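Local atomic coordinates of possible substrate binding protein of ABC transporter system (Rhodopseudomonas palustris, PDB entry 3N0X), a protein that probably binds branched-chain amino acids or related ligands in the periplasm and delivers them to an ABC transporter for uptake. Residues Phe289-Lys301 / Leu310-Pro322. Sequence-based numbering, arbitrary orientation. Where two conformers were deposited one is given.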
ATOM      1  N   PHE A 289       2.628   3.584  11.370  1.00 11.85           N
ATOM      2  CA  PHE A 289       3.522   2.923  12.335  1.00 11.72           C
ATOM      3  C   PHE A 289       4.845   2.610  11.666  1.00 11.99           C
ATOM      4  O   PHE A 289       5.927   2.819  12.226  1.00 11.25           O
ATOM      5  CB  PHE A 289       2.829   1.649  12.864  1.00 12.50           C
ATOM      6  CG  PHE A 289       3.362   1.087  14.156  1.00 12.32           C
ATOM      7  CD1 PHE A 289       4.655   0.642  14.269  1.00 12.93           C
ATOM      8  CD2 PHE A 289       2.511   0.928  15.241  1.00 13.65           C
ATOM      9  CE1 PHE A 289       5.125   0.047  15.484  1.00 13.13           C
ATOM     10  CE2 PHE A 289       2.923   0.347  16.422  1.00 13.18           C
ATOM     11  CZ  PHE A 289       4.236  -0.103  16.527  1.00 13.15           C
ATOM     12  N   SER A 290       4.786   2.084  10.443  1.00 12.73           N
ATOM     13  CA  SER A 290       5.984   1.773   9.688  1.00 12.65           C
ATOM     14  C   SER A 290       6.838   3.012   9.447  1.00 11.77           C
ATOM     15  O   SER A 290       8.085   2.953   9.568  1.00 12.65           O
ATOM     16  CB  SER A 290       5.631   1.101   8.366  1.00 13.22           C
ATOM     17  OG  SER A 290       4.892  -0.093   8.629  1.00 14.15           O
ATOM     18  N   ALA A 291       6.206   4.129   9.088  1.00 11.42           N
ATOM     19  CA  ALA A 291       6.937   5.377   8.934  1.00 11.08           C
ATOM     20  C   ALA A 291       7.606   5.833  10.238  1.00 11.84           C
ATOM     21  O   ALA A 291       8.768   6.312  10.192  1.00 13.39           O
ATOM     22  CB  ALA A 291       6.035   6.476   8.377  1.00 12.75           C
ATOM     23  N   ALA A 292       6.929   5.666  11.359  1.00 11.25           N
ATOM     24  CA  ALA A 292       7.495   6.012  12.649  1.00 11.81           C
ATOM     25  C   ALA A 292       8.766   5.231  12.858  1.00 12.49           C
ATOM     26  O   ALA A 292       9.794   5.751  13.333  1.00 12.64           O
ATOM     27  CB  ALA A 292       6.457   5.737  13.805  1.00 12.17           C
HETATM   28  N   MSE A 293       8.676   3.921  12.620  1.00 12.52           N
HETATM   29  CA  MSE A 293       9.806   3.055  12.838  1.00 12.25           C
HETATM   30  C   MSE A 293      10.979   3.378  11.916  1.00 13.95           C
HETATM   31  O   MSE A 293      12.148   3.324  12.325  1.00 15.91           O
HETATM   32  CB  MSE A 293       9.412   1.586  12.675  1.00 13.44           C
HETATM   33  CG  MSE A 293       8.487   1.087  13.718  1.00 13.72           C
HETATM   34 SE   MSE A 293       9.135   1.020  15.515  0.75 14.17          SE
HETATM   35  CE  MSE A 293      10.521  -0.287  15.291  1.00 17.78           C
ATOM     36  N   ALA A 294      10.680   3.722  10.667  1.00 13.79           N
ATOM     37  CA  ALA A 294      11.721   4.148   9.739  1.00 13.29           C
ATOM     38  C   ALA A 294      12.467   5.393  10.274  1.00 13.53           C
ATOM     39  O   ALA A 294      13.693   5.447  10.269  1.00 14.40           O
ATOM     40  CB  ALA A 294      11.121   4.450   8.381  1.00 14.23           C
ATOM     41  N   VAL A 295      11.726   6.391  10.757  1.00 12.92           N
ATOM     42  CA  VAL A 295      12.349   7.637  11.255  1.00 13.60           C
ATOM     43  C   VAL A 295      13.220   7.352  12.467  1.00 14.19           C
ATOM     44  O   VAL A 295      14.371   7.794  12.520  1.00 14.63           O
ATOM     45  CB  VAL A 295      11.289   8.736  11.588  1.00 14.62           C
ATOM     46  CG1 VAL A 295      11.975   9.936  12.312  1.00 18.14           C
ATOM     47  CG2 VAL A 295      10.541   9.195  10.340  1.00 17.06           C
ATOM     48  N   VAL A 296      12.715   6.604  13.453  1.00 14.21           N
ATOM     49  CA  VAL A 296      13.467   6.376  14.665  1.00 14.11           C
ATOM     50  C   VAL A 296      14.719   5.542  14.352  1.00 14.56           C
ATOM     51  O   VAL A 296      15.800   5.837  14.850  1.00 16.59           O
ATOM     52  CB  VAL A 296      12.607   5.718  15.740  1.00 15.23           C
ATOM     53  CG1 VAL A 296      13.485   5.222  16.918  1.00 19.17           C
ATOM     54  CG2 VAL A 296      11.527   6.702  16.211  1.00 15.49           C
ATOM     55  N   THR A 297      14.588   4.516  13.513  1.00 14.16           N
ATOM     56  CA  THR A 297      15.705   3.653  13.163  1.00 14.65           C
ATOM     57  C   THR A 297      16.786   4.476  12.408  1.00 14.07           C
ATOM     58  O   THR A 297      17.984   4.330  12.702  1.00 15.66           O
ATOM     59  CB  THR A 297      15.205   2.499  12.328  1.00 15.57           C
ATOM     60  OG1 THR A 297      14.203   1.782  13.070  1.00 14.99           O
ATOM     61  CG2 THR A 297      16.336   1.547  11.955  1.00 14.20           C
ATOM     62  N   ALA A 298      16.343   5.376  11.517  1.00 15.59           N
ATOM     63  CA  ALA A 298      17.281   6.225  10.750  1.00 16.03           C
ATOM     64  C   ALA A 298      18.044   7.189  11.638  1.00 17.01           C
ATOM     65  O   ALA A 298      19.297   7.306  11.529  1.00 16.81           O
ATOM     66  CB  ALA A 298      16.565   7.003   9.664  1.00 15.28           C
ATOM     67  N   VAL A 299      17.322   7.861  12.528  1.00 16.05           N
ATOM     68  CA  VAL A 299      17.958   8.877  13.385  1.00 16.40           C
ATOM     69  C   VAL A 299      18.904   8.209  14.373  1.00 17.17           C
ATOM     70  O   VAL A 299      20.016   8.704  14.614  1.00 20.54           O
ATOM     71  CB  VAL A 299      16.912   9.800  14.087  1.00 17.33           C
ATOM     72  CG1 VAL A 299      17.558  10.728  15.108  1.00 18.00           C
ATOM     73  CG2 VAL A 299      16.091  10.600  13.077  1.00 15.98           C
ATOM     74  N   GLN A 300      18.503   7.055  14.885  1.00 16.53           N
ATOM     75  CA  GLN A 300      19.338   6.284  15.791  1.00 18.55           C
ATOM     76  C   GLN A 300      20.628   5.841  15.063  1.00 19.43           C
ATOM     77  O   GLN A 300      21.730   5.897  15.626  1.00 22.52           O
ATOM     78  CB  GLN A 300      18.569   5.077  16.358  1.00 19.69           C
ATOM     79  CG  GLN A 300      19.307   4.357  17.459  1.00 28.09           C
ATOM     80  N   LYS A 301      20.491   5.388  13.826  1.00 18.56           N
ATOM     81  CA  LYS A 301      21.641   4.901  13.087  0.50 18.89           C
ATOM     82  C   LYS A 301      22.572   6.045  12.669  1.00 19.90           C
ATOM     83  O   LYS A 301      23.801   5.917  12.816  1.00 21.48           O
ATOM     84  CB  LYS A 301      21.213   4.090  11.868  0.50 18.53           C
ATOM     85  CG  LYS A 301      22.395   3.502  11.124  0.50 18.24           C
ATOM     86  CD  LYS A 301      21.962   2.660   9.950  0.50 17.11           C
ATOM     87  CE  LYS A 301      23.081   2.582   8.906  0.50 20.62           C
ATOM     88  NZ  LYS A 301      22.630   1.987   7.620  0.50 21.13           N
ATOM     89  N   LEU A 310      21.346  11.266   7.050  1.00 18.02           N
ATOM     90  CA  LEU A 310      20.110  10.481   7.032  1.00 17.55           C
ATOM     91  C   LEU A 310      19.973   9.701   5.722  1.00 18.90           C
ATOM     92  O   LEU A 310      19.639   8.510   5.751  1.00 17.62           O
ATOM     93  CB  LEU A 310      18.881  11.357   7.269  1.00 16.90           C
ATOM     94  CG  LEU A 310      18.717  11.834   8.721  1.00 17.87           C
ATOM     95  CD1 LEU A 310      17.559  12.858   8.808  1.00 21.45           C
ATOM     96  CD2 LEU A 310      18.542  10.638   9.648  1.00 18.66           C
ATOM     97  N   ILE A 311      20.243  10.337   4.576  1.00 17.67           N
ATOM     98  CA  ILE A 311      20.177   9.633   3.288  1.00 17.70           C
ATOM     99  C   ILE A 311      21.131   8.437   3.296  1.00 17.95           C
ATOM    100  O   ILE A 311      20.762   7.349   2.868  1.00 18.26           O
ATOM    101  CB  ILE A 311      20.487  10.580   2.072  1.00 18.36           C
ATOM    102  CG1 ILE A 311      19.401  11.647   1.953  1.00 20.53           C
ATOM    103  CG2 ILE A 311      20.611   9.776   0.747  1.00 17.98           C
ATOM    104  CD1 ILE A 311      19.678  12.721   0.859  1.00 19.74           C
ATOM    105  N   ALA A 312      22.366   8.661   3.757  1.00 16.67           N
ATOM    106  CA  ALA A 312      23.387   7.619   3.779  1.00 19.79           C
ATOM    107  C   ALA A 312      22.988   6.490   4.705  1.00 20.12           C
ATOM    108  O   ALA A 312      23.245   5.307   4.410  1.00 21.59           O
ATOM    109  CB  ALA A 312      24.783   8.198   4.186  1.00 21.57           C
ATOM    110  N   ALA A 313      22.392   6.852   5.836  1.00 18.21           N
ATOM    111  CA  ALA A 313      21.935   5.858   6.808  1.00 18.59           C
ATOM    112  C   ALA A 313      20.741   5.046   6.267  1.00 17.18           C
ATOM    113  O   ALA A 313      20.698   3.810   6.449  1.00 18.34           O
ATOM    114  CB  ALA A 313      21.550   6.551   8.129  1.00 20.14           C
HETATM  115  N   MSE A 314      19.828   5.717   5.568  1.00 18.40           N
HETATM  116  CA  MSE A 314      18.571   5.104   5.133  1.00 15.76           C
HETATM  117  C   MSE A 314      18.684   4.222   3.876  1.00 17.16           C
HETATM  118  O   MSE A 314      17.905   3.275   3.727  1.00 15.81           O
HETATM  119  CB  MSE A 314      17.499   6.187   4.937  1.00 17.02           C
HETATM  120  CG  MSE A 314      17.106   6.800   6.257  1.00 14.11           C
HETATM  121 SE   MSE A 314      16.051   8.377   6.033  0.75 17.11          SE
HETATM  122  CE  MSE A 314      14.390   7.685   5.475  1.00 14.95           C
ATOM    123  N   GLU A 315      19.658   4.501   2.997  1.00 15.93           N
ATOM    124  CA  GLU A 315      19.814   3.697   1.780  1.00 16.88           C
ATOM    125  C   GLU A 315      20.244   2.284   2.159  1.00 17.38           C
ATOM    126  O   GLU A 315      21.310   2.088   2.766  1.00 18.53           O
ATOM    127  CB  GLU A 315      20.864   4.338   0.840  1.00 17.31           C
ATOM    128  CG  GLU A 315      20.295   5.563   0.144  1.00 19.19           C
ATOM    129  CD  GLU A 315      21.168   6.081  -1.016  1.00 24.38           C
ATOM    130  OE1 GLU A 315      22.386   5.737  -1.068  1.00 25.04           O
ATOM    131  OE2 GLU A 315      20.616   6.856  -1.833  1.00 23.53           O
ATOM    132  N   GLY A 316      19.414   1.285   1.812  1.00 17.66           N
ATOM    133  CA  GLY A 316      19.721  -0.118   2.151  1.00 17.23           C
ATOM    134  C   GLY A 316      19.361  -0.490   3.591  1.00 17.63           C
ATOM    135  O   GLY A 316      19.704  -1.589   4.032  1.00 19.01           O
HETATM  136  N   MSE A 317      18.722   0.422   4.314  1.00 16.39           N
HETATM  137  CA  MSE A 317      18.447   0.249   5.743  1.00 15.97           C
HETATM  138  C   MSE A 317      17.247  -0.659   5.987  1.00 15.87           C
HETATM  139  O   MSE A 317      16.145  -0.371   5.508  1.00 15.65           O
HETATM  140  CB  MSE A 317      18.178   1.592   6.419  1.00 15.85           C
HETATM  141  CG  MSE A 317      18.177   1.534   7.946  1.00 16.09           C
HETATM  142 SE   MSE A 317      17.628   3.223   8.710  0.75 14.79          SE
HETATM  143  CE  MSE A 317      15.773   3.057   8.427  1.00 14.90           C
ATOM    144  N   GLU A 318      17.451  -1.674   6.821  1.00 15.79           N
ATOM    145  CA  GLU A 318      16.362  -2.524   7.327  1.00 15.97           C
ATOM    146  C   GLU A 318      15.714  -1.891   8.549  1.00 15.01           C
ATOM    147  O   GLU A 318      16.382  -1.207   9.341  1.00 17.02           O
ATOM    148  CB  GLU A 318      16.897  -3.899   7.703  1.00 17.76           C
ATOM    149  CG  GLU A 318      17.550  -4.634   6.559  1.00 26.10           C
ATOM    150  CD  GLU A 318      17.870  -6.115   6.863  1.00 35.50           C
ATOM    151  OE1 GLU A 318      17.779  -6.532   8.045  1.00 34.47           O
ATOM    152  OE2 GLU A 318      18.217  -6.845   5.897  1.00 42.10           O
ATOM    153  N   PHE A 319      14.390  -2.060   8.687  1.00 14.18           N
ATOM    154  CA  PHE A 319      13.723  -1.634   9.872  1.00 13.57           C
ATOM    155  C   PHE A 319      12.521  -2.534  10.159  1.00 14.17           C
ATOM    156  O   PHE A 319      11.976  -3.143   9.234  1.00 15.02           O
ATOM    157  CB  PHE A 319      13.306  -0.147   9.776  1.00 13.36           C
ATOM    158  CG  PHE A 319      12.469   0.208   8.569  1.00 14.51           C
ATOM    159  CD1 PHE A 319      13.048   0.322   7.310  1.00 14.64           C
ATOM    160  CD2 PHE A 319      11.109   0.485   8.700  1.00 13.27           C
ATOM    161  CE1 PHE A 319      12.319   0.664   6.218  1.00 14.21           C
ATOM    162  CE2 PHE A 319      10.344   0.802   7.612  1.00 13.26           C
ATOM    163  CZ  PHE A 319      10.928   0.882   6.335  1.00 13.06           C
ATOM    164  N   ASP A 320      12.130  -2.586  11.421  1.00 13.78           N
ATOM    165  CA  ASP A 320      11.064  -3.470  11.879  1.00 12.40           C
ATOM    166  C   ASP A 320       9.744  -2.708  11.872  1.00 14.81           C
ATOM    167  O   ASP A 320       9.675  -1.502  12.177  1.00 14.74           O
ATOM    168  CB  ASP A 320      11.360  -3.973  13.296  1.00 13.98           C
ATOM    169  CG  ASP A 320      12.593  -4.818  13.373  1.00 23.32           C
ATOM    170  OD1 ASP A 320      12.807  -5.648  12.453  1.00 27.93           O
ATOM    171  OD2 ASP A 320      13.311  -4.652  14.388  1.00 28.42           O
ATOM    172  N   THR A 321       8.682  -3.416  11.472  1.00 13.67           N
ATOM    173  CA  THR A 321       7.367  -2.805  11.316  1.00 12.73           C
ATOM    174  C   THR A 321       6.276  -3.811  11.740  1.00 11.88           C
ATOM    175  O   THR A 321       6.579  -4.983  12.013  1.00 13.42           O
ATOM    176  CB  THR A 321       7.097  -2.416   9.839  1.00 13.16           C
ATOM    177  OG1 THR A 321       6.821  -3.594   9.101  1.00 13.99           O
ATOM    178  CG2 THR A 321       8.273  -1.660   9.193  1.00 12.88           C
ATOM    179  N   PRO A 322       4.995  -3.385  11.741  1.00 12.04           N
ATOM    180  CA  PRO A 322       3.961  -4.392  11.980  1.00 11.55           C
ATOM    181  C   PRO A 322       3.886  -5.491  10.935  1.00 12.42           C
ATOM    182  O   PRO A 322       3.222  -6.505  11.156  1.00 13.69           O
ATOM    183  CB  PRO A 322       2.637  -3.577  11.943  1.00 12.99           C
ATOM    184  CG  PRO A 322       3.074  -2.171  12.326  1.00 13.94           C
ATOM    185  CD  PRO A 322       4.425  -2.023  11.712  1.00 12.74           C
TER
HETATM  186  O   HOH W   1      13.813  -0.981  13.284  1.00 15.59           O
HETATM  187  O   HOH W   2      24.141   3.004   5.208  1.00 35.39           O
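Phe319 and Met317 lie against Ala294 and Ala298 where helix 289-301 runs over strand 318-321, the two axes 7.7 Å apart and at 141°, while helix 310-314 crosses nearer its C-terminal end, around Ala298, at 109°. Ala294 CB sits over one face of the Phe319 ring, offset toward its rim, in a CH-pi contact 4.0 Å from the centroid. Met317 SE lies 3.6 Å from Ala298 CA, and the bend at chi3 (78°) turns CE toward Ala294 O. From helix 310-314, Met314 CG presses on Ala298 CB at 3.5 Å, closer than usual van der Waals contact. At the other end Pro322 CG lies over a face of the ring of Phe289, a side chain that also touches Ile265 and Trp268 of helix 264-277.

Polar links are few. Thr297 OG1 donates to Met293 O at 2.7 Å, on the opposite face of that carbonyl from Thr297 N, and accepts from a water that in turn takes the Asp320 N-H. With CG2 anti to the backbone N, the Thr297 methyl is left to meet Met317 SE at 3.9 Å. A valine in its place would probably cost Met293 O its second donor and leave the bridging water without its acceptor on the helix. In the conformer given, Lys301 NZ donates a hydrogen bond to Ala313 O at 2.9 Å, in the carbonyl plane on a lone pair; a second conformer makes this link less certain.

Strand 318-321 pairs with 324-328 in an antiparallel sheet of this periplasmic-binding-protein fold, and the helix packs on both strands. Apolar side chains make up most of the interface: Met293 lies against Asp320 O, a buried carbonyl oxygen without a hydrogen-bond partner in the model, which leaves the Thr297 water bridge as the polar tie between helix and strand.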